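Local atomic coordinates of dienelactone hydrolase (Anabaena variabilis, PDB entry 2O2G), a protein that probably acts as a hydrolase of the dienelactone hydrolase family, built on the alpha/beta-hydrolase fold. Residues Val29-Ala34 with Gly64-Leu69; Glu137-Val142 with Val159-Leu164; Ala141-Gly146 with Gln212-Trp217. One frame throughout, in Å; residues are numbered along the deposited sequence. Where two conformers were deposited one is given.

Contact 1: Val29-Ala34 with Gly64-Leu69; sequences VIPNGA and GLATLL
V29 and T67 form an antiparallel hydrogen-bonded pair, their CA atoms 5.3 Å apart, where strand 22-29 ends beside strand 66-70. Two nearly straight bonds close the pair: V29 N reaches T67 O at 2.9 Å, and T67 N returns to V29 O with an N-H...O angle of 163°. In each, the donor lies in the carbonyl plane. The V29 carbonyl also takes a CA-H...O contact from A66. Beside this pair the two side chains lie alongside each other on one face of the sheet, V29 CB 3.8 Å from T67 OG1. A chi1 of 63° sets that hydroxyl between the backbone N and the carbonyl carbon, turned to V29, while its polar need is met by Q61.

Past V29 the chain leaves the sheet and bends through a type II turn from P31 to A34, closed by A34 N bonding to P31 O. The proline ring leans with its CD and CG on the peptide after L65; CD comes within 3.4 Å of L65 O, a buried carbonyl that has no hydrogen-bonding partner in the model. A34 folds back so that its CB lies 3.4 Å from G64 O and also meets A66 CB, at 4.3 Å. A66 CB in turn touches I30 CG1 and P31 CD. A water bridges the two segments, donating to both N32 O and G64 O.

G64, just after helix 51-63, closes it in a Schellman motif with positive phi. A66 and L68 bond through their backbones to strand 36-41, on the other edge of strand 66-70. Helix 51-63 packs on V29 through Q61 and on L65 through L60, while helix 206-221 reaches L65 with F218 and M219.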
loop_
_atom_site.group_PDB
_atom_site.type_symbol
_atom_site.label_atom_id
_atom_site.label_comp_id
_atom_site.label_asym_id
_atom_site.label_seq_id
_atom_site.Cartn_x
_atom_site.Cartn_y
_atom_site.Cartn_z
ATOM N N VAL A 29 11.255 7.926 3.912
ATOM C CA VAL A 29 11.496 8.455 5.266
ATOM C C VAL A 29 11.811 7.273 6.182
ATOM O O VAL A 29 11.059 6.319 6.205
ATOM C CB VAL A 29 10.260 9.167 5.858
ATOM C CG1 VAL A 29 10.548 9.621 7.277
ATOM C CG2 VAL A 29 9.847 10.333 5.018
ATOM N N ILE A 30 12.895 7.352 6.960
ATOM C CA ILE A 30 13.261 6.248 7.867
ATOM C C ILE A 30 13.528 6.794 9.254
ATOM O O ILE A 30 14.628 7.311 9.501
ATOM C CB ILE A 30 14.549 5.512 7.411
ATOM C CG1 ILE A 30 14.396 4.945 6.007
ATOM C CG2 ILE A 30 14.868 4.337 8.393
ATOM C CD1 ILE A 30 15.673 4.417 5.385
ATOM N N PRO A 31 12.526 6.753 10.145
ATOM C CA PRO A 31 12.867 7.279 11.480
ATOM C C PRO A 31 13.957 6.486 12.183
ATOM O O PRO A 31 14.117 5.308 11.929
ATOM C CB PRO A 31 11.560 7.135 12.268
ATOM C CG PRO A 31 10.451 6.933 11.228
ATOM C CD PRO A 31 11.120 6.294 10.062
ATOM N N ASN A 32 14.663 7.132 13.104
ATOM C CA ASN A 32 15.719 6.470 13.870
ATOM C C ASN A 32 15.153 5.252 14.584
ATOM O O ASN A 32 14.045 5.308 15.129
ATOM C CB ASN A 32 16.334 7.446 14.887
ATOM C CG ASN A 32 17.071 8.597 14.219
ATOM O OD1 ASN A 32 17.471 8.494 13.060
ATOM N ND2 ASN A 32 17.260 9.698 14.953
ATOM N N GLY A 33 15.898 4.154 14.568
ATOM C CA GLY A 33 15.461 2.927 15.216
ATOM C C GLY A 33 14.345 2.159 14.522
ATOM O O GLY A 33 13.795 1.218 15.102
ATOM N N ALA A 34 14.002 2.520 13.288
ATOM C CA ALA A 34 12.920 1.806 12.599
ATOM C C ALA A 34 13.312 0.366 12.245
ATOM O O ALA A 34 14.452 0.079 11.880
ATOM C CB ALA A 34 12.457 2.555 11.326
ATOM N N GLY A 64 7.009 5.459 14.435
ATOM C CA GLY A 64 8.367 4.904 14.277
ATOM C C GLY A 64 8.580 3.948 13.109
ATOM O O GLY A 64 9.567 3.208 13.089
ATOM N N LEU A 65 7.638 3.940 12.155
ATOM C CA LEU A 65 7.730 3.149 10.944
ATOM C C LEU A 65 8.301 3.949 9.804
ATOM O O LEU A 65 7.935 5.128 9.620
ATOM C CB LEU A 65 6.346 2.695 10.492
ATOM C CG LEU A 65 5.729 1.551 11.308
ATOM C CD1 LEU A 65 4.209 1.521 11.154
ATOM C CD2 LEU A 65 6.375 0.193 10.938
ATOM N N ALA A 66 9.172 3.300 9.033
ATOM C CA ALA A 66 9.705 3.880 7.814
ATOM C C ALA A 66 8.613 3.837 6.790
ATOM O O ALA A 66 7.705 2.998 6.890
ATOM C CB ALA A 66 10.903 3.082 7.301
ATOM N N THR A 67 8.695 4.729 5.797
ATOM C CA THR A 67 7.718 4.747 4.683
ATOM C C THR A 67 8.373 5.039 3.317
ATOM O O THR A 67 9.357 5.778 3.242
ATOM C CB THR A 67 6.598 5.801 4.905
ATOM O OG1 THR A 67 7.152 7.130 4.933
ATOM C CG2 THR A 67 5.857 5.527 6.215
ATOM N N LEU A 68 7.828 4.431 2.274
ATOM C CA LEU A 68 8.199 4.715 0.874
ATOM C C LEU A 68 6.916 4.971 0.084
ATOM O O LEU A 68 6.110 4.079 -0.111
ATOM C CB LEU A 68 8.986 3.587 0.234
ATOM C CG LEU A 68 9.339 3.793 -1.250
ATOM C CD1 LEU A 68 10.150 5.091 -1.434
ATOM C CD2 LEU A 68 10.065 2.562 -1.786
ATOM N N LEU A 69 6.706 6.239 -0.258
ATOM C CA LEU A 69 5.607 6.677 -1.084
ATOM C C LEU A 69 6.217 6.732 -2.467
ATOM O O LEU A 69 7.171 7.453 -2.684
ATOM C CB LEU A 69 5.148 8.047 -0.622
ATOM C CG LEU A 69 4.405 8.016 0.723
ATOM C CD1 LEU A 69 4.549 9.340 1.424
ATOM C CD2 LEU A 69 2.973 7.661 0.508
HETATM O O HOH W 1 11.705 4.004 15.082
#

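Contact 2: Glu137-Val142 with Val159-Leu164; sequences ETVQAV and VKAPTL. With SO4 (sulfate ion), chain C.
V142 faces T163 as a parallel pair, its N and O both bonded to the 159-164 segment, at P162 and L164, the residues flanking T163. V142 N bonds to P162 O at 3.0 Å, the donor tilted 32° from the carbonyl plane, and V142 O accepts L164 N at 2.9 Å. The CA of T163 adds a 3.2 Å CA-H...O contact to V142 O. On the same face of the sheet V142 CB lies 3.9 Å from T163 OG1.

Ahead of this pair, A161 directs its CB at the strand: it meets V139 O at 3.4 Å and the methyl V139 CG1. With V142 CG1 anti to the backbone N (chi1 174°), CG2 lies beside that N, where it meets A161 CB. P162 rests its CD against Q140 O. The A141 amide nitrogen, buried here, has no partner in the model.

T163 OG1 donates back to A161 O at 2.8 Å, spanning P162. A valine in its place would probably leave A161 O without this donor and the backbone before T163 less firmly fixed. Outward, helix 123-134 covers V142 and T163 with L129, and helix 206-221 covers A141 and P162 with Y221. The side-chain amide of Q140 bonds to Y221 O, tying the strand to the end of that helix. Beyond the strand's start, a sulfate, probably from the crystallisation liquor, is bound by E137 N.

Main-chain bonds at V142 thus set the parallel register, the T163 hydroxyl is spent within its own segment, and the remaining contact, with A161 and P162 packed just before strand 163-168, is largely apolar.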
loop_
_atom_site.group_PDB
_atom_site.type_symbol
_atom_site.label_atom_id
_atom_site.label_comp_id
_atom_site.label_asym_id
_atom_site.label_seq_id
_atom_site.Cartn_x
_atom_site.Cartn_y
_atom_site.Cartn_z
ATOM N N GLU A 137 8.005 -14.513 1.436
ATOM C CA GLU A 137 8.922 -14.481 2.566
ATOM C C GLU A 137 9.322 -13.055 2.915
ATOM O O GLU A 137 9.725 -12.796 4.042
ATOM C CB GLU A 137 10.151 -15.352 2.298
ATOM N N THR A 138 9.152 -12.125 1.982
ATOM C CA THR A 138 9.600 -10.746 2.150
ATOM C C THR A 138 8.534 -9.807 2.702
ATOM O O THR A 138 8.845 -8.924 3.503
ATOM C CB THR A 138 10.131 -10.212 0.793
ATOM O OG1 THR A 138 11.169 -11.083 0.336
ATOM C CG2 THR A 138 10.698 -8.773 0.877
ATOM N N VAL A 139 7.288 -9.959 2.265
ATOM C CA VAL A 139 6.228 -9.036 2.659
ATOM C C VAL A 139 5.552 -9.603 3.891
ATOM O O VAL A 139 5.031 -10.719 3.854
ATOM C CB VAL A 139 5.202 -8.832 1.544
ATOM C CG1 VAL A 139 4.165 -7.772 1.987
ATOM C CG2 VAL A 139 5.910 -8.451 0.232
ATOM N N GLN A 140 5.612 -8.833 4.968
ATOM C CA GLN A 140 5.145 -9.242 6.300
ATOM C C GLN A 140 3.790 -8.724 6.751
ATOM O O GLN A 140 3.295 -9.138 7.823
ATOM C CB GLN A 140 6.182 -8.868 7.366
ATOM C CG GLN A 140 7.531 -9.575 7.186
ATOM C CD GLN A 140 8.419 -9.612 8.434
ATOM O OE1 GLN A 140 9.542 -10.105 8.356
ATOM N NE2 GLN A 140 7.920 -9.118 9.597
ATOM N N ALA A 141 3.176 -7.849 5.957
ATOM C CA ALA A 141 1.860 -7.299 6.280
ATOM C C ALA A 141 1.301 -6.497 5.125
ATOM O O ALA A 141 2.035 -5.913 4.330
ATOM C CB ALA A 141 1.906 -6.413 7.569
ATOM N N VAL A 142 -0.021 -6.487 5.023
ATOM C CA VAL A 142 -0.704 -5.718 3.994
ATOM C C VAL A 142 -1.957 -5.083 4.601
ATOM O O VAL A 142 -2.654 -5.714 5.368
ATOM C CB VAL A 142 -1.138 -6.589 2.772
ATOM C CG1 VAL A 142 -1.997 -5.761 1.768
ATOM C CG2 VAL A 142 0.066 -7.202 2.070
ATOM N N VAL A 159 -1.602 -15.357 -0.661
ATOM C CA VAL A 159 -1.069 -14.285 0.192
ATOM C C VAL A 159 -0.731 -14.891 1.555
ATOM O O VAL A 159 -1.569 -15.582 2.167
ATOM C CB VAL A 159 -2.058 -13.148 0.316
ATOM C CG1 VAL A 159 -1.614 -12.101 1.413
ATOM C CG2 VAL A 159 -2.233 -12.470 -1.009
ATOM N N LYS A 160 0.511 -14.683 1.980
ATOM C CA LYS A 160 1.002 -15.179 3.278
ATOM C C LYS A 160 1.135 -14.058 4.305
ATOM O O LYS A 160 1.271 -14.323 5.491
ATOM C CB LYS A 160 2.358 -15.893 3.099
ATOM C CG LYS A 160 2.330 -17.132 2.177
ATOM C CD LYS A 160 1.578 -18.302 2.792
ATOM C CE LYS A 160 1.710 -19.607 1.985
ATOM N NZ LYS A 160 1.008 -19.615 0.669
ATOM N N ALA A 161 1.109 -12.814 3.838
ATOM C CA ALA A 161 1.241 -11.631 4.683
ATOM C C ALA A 161 -0.059 -11.337 5.416
ATOM O O ALA A 161 -1.120 -11.252 4.769
ATOM C CB ALA A 161 1.614 -10.436 3.830
ATOM N N PRO A 162 -0.018 -11.245 6.771
ATOM C CA PRO A 162 -1.247 -10.854 7.508
ATOM C C PRO A 162 -1.870 -9.575 6.921
ATOM O O PRO A 162 -1.229 -8.507 6.866
ATOM C CB PRO A 162 -0.753 -10.681 8.946
ATOM C CG PRO A 162 0.400 -11.693 9.028
ATOM C CD PRO A 162 1.093 -11.571 7.692
ATOM N N THR A 163 -3.144 -9.689 6.564
ATOM C CA THR A 163 -3.874 -8.686 5.791
ATOM C C THR A 163 -5.098 -8.086 6.507
ATOM O O THR A 163 -5.974 -8.788 6.986
ATOM C CB THR A 163 -4.367 -9.350 4.472
ATOM O OG1 THR A 163 -3.233 -9.783 3.710
ATOM C CG2 THR A 163 -5.240 -8.434 3.659
ATOM N N LEU A 164 -5.137 -6.761 6.512
ATOM C CA LEU A 164 -6.198 -5.998 7.087
ATOM C C LEU A 164 -6.904 -5.247 5.967
ATOM O O LEU A 164 -6.321 -4.377 5.291
ATOM C CB LEU A 164 -5.618 -4.983 8.077
ATOM C CG LEU A 164 -6.560 -3.942 8.641
ATOM C CD1 LEU A 164 -7.730 -4.583 9.365
ATOM C CD2 LEU A 164 -5.739 -3.020 9.564
HETATM S S SO4 C . 10.138 -14.042 -1.404
HETATM O O1 SO4 C . 11.602 -14.167 -1.304
HETATM O O2 SO4 C . 9.829 -13.976 -2.816
HETATM O O3 SO4 C . 9.773 -12.854 -0.657
HETATM O O4 SO4 C . 9.484 -15.222 -0.829
#

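Contact 3: Ala141-Gly146 with Gln212-Trp217; sequences AVVSRG and QLASEW. With SO4 (sulfate ion), chain B.
W217 lays its indole against A141 and V143, where helix 206-221 packs on strand 139-145 of the alpha/beta-hydrolase sheet. Helix and strand segments run antiparallel, at 169°, with their axes 9.3 Å apart. The W217 CB heads toward the strand, and a chi1 of -165° sets CG anti to the backbone N, beside the carbonyl carbon. The next atom, CD1, does most of the touching: it lies 3.8 Å from V143 CG2 and 4.1 Å from A141 CB. Both meet the ring obliquely, and the valine and indole pass each other in opposite directions. NE1 comes to 3.6 Å from V142 O, but its hydrogen bond goes to P162 O, which ties the ring to the residue just before strand 163-168. L164 CB packs on the indole at CD2, and farther out CZ2 packs on T163 C; Y221, one turn on, meets the ring with planes at about 50°. One turn earlier in the helix, A214 CB meets V143 CG1 at 4.3 Å.

Farther along the strand, R145 bends at chi2 and chi3 toward a group of residues that may include the nucleophile, S122, whose OG is bonded to R145 NH2. The R145 guanidinium binds a sulfate, probably from the crystallisation liquor, whose other partners include G43 N, S46, S50 and R52. R145 NH1 donates to sulfate O3 and NH2 to O4, each at 3.0 Å.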
loop_
_atom_site.group_PDB
_atom_site.type_symbol
_atom_site.label_atom_id
_atom_site.label_comp_id
_atom_site.label_asym_id
_atom_site.label_seq_id
_atom_site.Cartn_x
_atom_site.Cartn_y
_atom_site.Cartn_z
ATOM N N ALA A 141 3.176 -7.849 5.957
ATOM C CA ALA A 141 1.860 -7.299 6.280
ATOM C C ALA A 141 1.301 -6.497 5.125
ATOM O O ALA A 141 2.035 -5.913 4.330
ATOM C CB ALA A 141 1.906 -6.413 7.569
ATOM N N VAL A 142 -0.021 -6.487 5.023
ATOM C CA VAL A 142 -0.704 -5.718 3.994
ATOM C C VAL A 142 -1.957 -5.083 4.601
ATOM O O VAL A 142 -2.654 -5.714 5.368
ATOM C CB VAL A 142 -1.138 -6.589 2.772
ATOM C CG1 VAL A 142 -1.997 -5.761 1.768
ATOM C CG2 VAL A 142 0.066 -7.202 2.070
ATOM N N VAL A 143 -2.199 -3.826 4.260
ATOM C CA VAL A 143 -3.421 -3.118 4.637
ATOM C C VAL A 143 -4.005 -2.616 3.301
ATOM O O VAL A 143 -3.293 -2.017 2.491
ATOM C CB VAL A 143 -3.165 -1.933 5.567
ATOM C CG1 VAL A 143 -4.462 -1.144 5.817
ATOM C CG2 VAL A 143 -2.573 -2.383 6.861
ATOM N N SER A 144 -5.286 -2.887 3.074
ATOM C CA SER A 144 -5.979 -2.448 1.876
ATOM C C SER A 144 -7.035 -1.436 2.291
ATOM O O SER A 144 -7.896 -1.767 3.106
ATOM C CB SER A 144 -6.607 -3.624 1.145
ATOM O OG SER A 144 -7.511 -3.105 0.194
ATOM N N ARG A 145 -6.907 -0.192 1.805
ATOM C CA ARG A 145 -7.862 0.886 2.144
ATOM C C ARG A 145 -8.879 1.064 1.032
ATOM O O ARG A 145 -8.564 1.593 -0.044
ATOM C CB ARG A 145 -7.140 2.205 2.401
ATOM C CG ARG A 145 -8.039 3.354 2.891
ATOM C CD ARG A 145 -7.548 4.667 2.354
ATOM N NE ARG A 145 -7.895 4.780 0.927
ATOM C CZ ARG A 145 -7.423 5.700 0.106
ATOM N NH1 ARG A 145 -6.481 6.546 0.496
ATOM N NH2 ARG A 145 -7.832 5.709 -1.146
ATOM N N GLY A 146 -10.105 0.608 1.286
ATOM C CA GLY A 146 -11.184 0.748 0.301
ATOM C C GLY A 146 -10.855 0.138 -1.046
ATOM O O GLY A 146 -11.137 0.735 -2.075
ATOM N N GLN A 212 -4.758 5.212 12.047
ATOM C CA GLN A 212 -4.587 4.628 13.354
ATOM C C GLN A 212 -4.629 3.078 13.233
ATOM O O GLN A 212 -3.793 2.383 13.785
ATOM C CB GLN A 212 -5.624 5.152 14.355
ATOM C CG GLN A 212 -5.497 6.656 14.808
ATOM C CD GLN A 212 -6.724 7.132 15.623
ATOM O OE1 GLN A 212 -7.881 6.887 15.237
ATOM N NE2 GLN A 212 -6.476 7.844 16.720
ATOM N N LEU A 213 -5.617 2.556 12.531
ATOM C CA LEU A 213 -5.747 1.107 12.320
ATOM C C LEU A 213 -4.571 0.513 11.584
ATOM O O LEU A 213 -4.127 -0.592 11.912
ATOM C CB LEU A 213 -7.039 0.810 11.536
ATOM C CG LEU A 213 -8.315 1.139 12.324
ATOM C CD1 LEU A 213 -9.507 1.407 11.414
ATOM C CD2 LEU A 213 -8.591 0.025 13.306
ATOM N N ALA A 214 -4.082 1.239 10.578
ATOM C CA ALA A 214 -2.934 0.796 9.817
ATOM C C ALA A 214 -1.684 0.794 10.712
ATOM O O ALA A 214 -0.944 -0.177 10.721
ATOM C CB ALA A 214 -2.734 1.687 8.554
ATOM N N SER A 215 -1.459 1.853 11.476
ATOM C CA SER A 215 -0.344 1.895 12.390
ATOM C C SER A 215 -0.332 0.696 13.361
ATOM O O SER A 215 0.692 0.026 13.502
ATOM C CB SER A 215 -0.343 3.182 13.194
ATOM O OG SER A 215 0.784 3.220 14.023
ATOM N N GLU A 216 -1.453 0.426 14.021
ATOM C CA GLU A 216 -1.563 -0.731 14.942
ATOM C C GLU A 216 -1.169 -2.033 14.257
ATOM O O GLU A 216 -0.440 -2.869 14.816
ATOM C CB GLU A 216 -3.003 -0.870 15.485
ATOM C CG GLU A 216 -3.245 0.171 16.546
ATOM C CD GLU A 216 -4.685 0.310 16.946
ATOM O OE1 GLU A 216 -5.574 -0.049 16.147
ATOM O OE2 GLU A 216 -4.905 0.807 18.076
ATOM N N TRP A 217 -1.653 -2.200 13.036
ATOM C CA TRP A 217 -1.383 -3.412 12.277
ATOM C C TRP A 217 0.084 -3.565 11.922
ATOM O O TRP A 217 0.679 -4.636 12.163
ATOM C CB TRP A 217 -2.230 -3.449 11.006
ATOM C CG TRP A 217 -2.316 -4.773 10.306
ATOM C CD1 TRP A 217 -1.620 -5.159 9.199
ATOM C CD2 TRP A 217 -3.205 -5.857 10.612
ATOM N NE1 TRP A 217 -1.980 -6.411 8.834
ATOM C CE2 TRP A 217 -2.962 -6.870 9.670
ATOM C CE3 TRP A 217 -4.175 -6.070 11.602
ATOM C CZ2 TRP A 217 -3.660 -8.091 9.669
ATOM C CZ3 TRP A 217 -4.865 -7.262 11.615
ATOM C CH2 TRP A 217 -4.613 -8.269 10.631
HETATM S S SO4 B . -5.240 7.683 -3.226
HETATM O O1 SO4 B . -3.982 6.997 -3.458
HETATM O O2 SO4 B . -5.180 8.892 -3.996
HETATM O O3 SO4 B . -5.257 8.068 -1.828
HETATM O O4 SO4 B . -6.399 6.862 -3.555
#

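In the fold
All three contacts are buried and reach the same mixed sheet, but contact 1 comes nearer the surface, with I30, P31 and G64 partly exposed, whereas every touching residue of contact 3 is buried. Contact 1 lies 15 Å from the chain centre and about 18 Å, between centres, from contact 2; contact 3 is the most central. Contacts 2 and 3 both use strand 139-145 and share A141 and V142: the first joins it edge to edge with strand 163-168, the second covers it with helix 206-221. They meet where W217 reaches P162 and L164. Contacts 1 and 2 rest on main-chain hydrogen bonds, antiparallel and parallel respectively; contact 3 pairs helix and strand through apolar side chains.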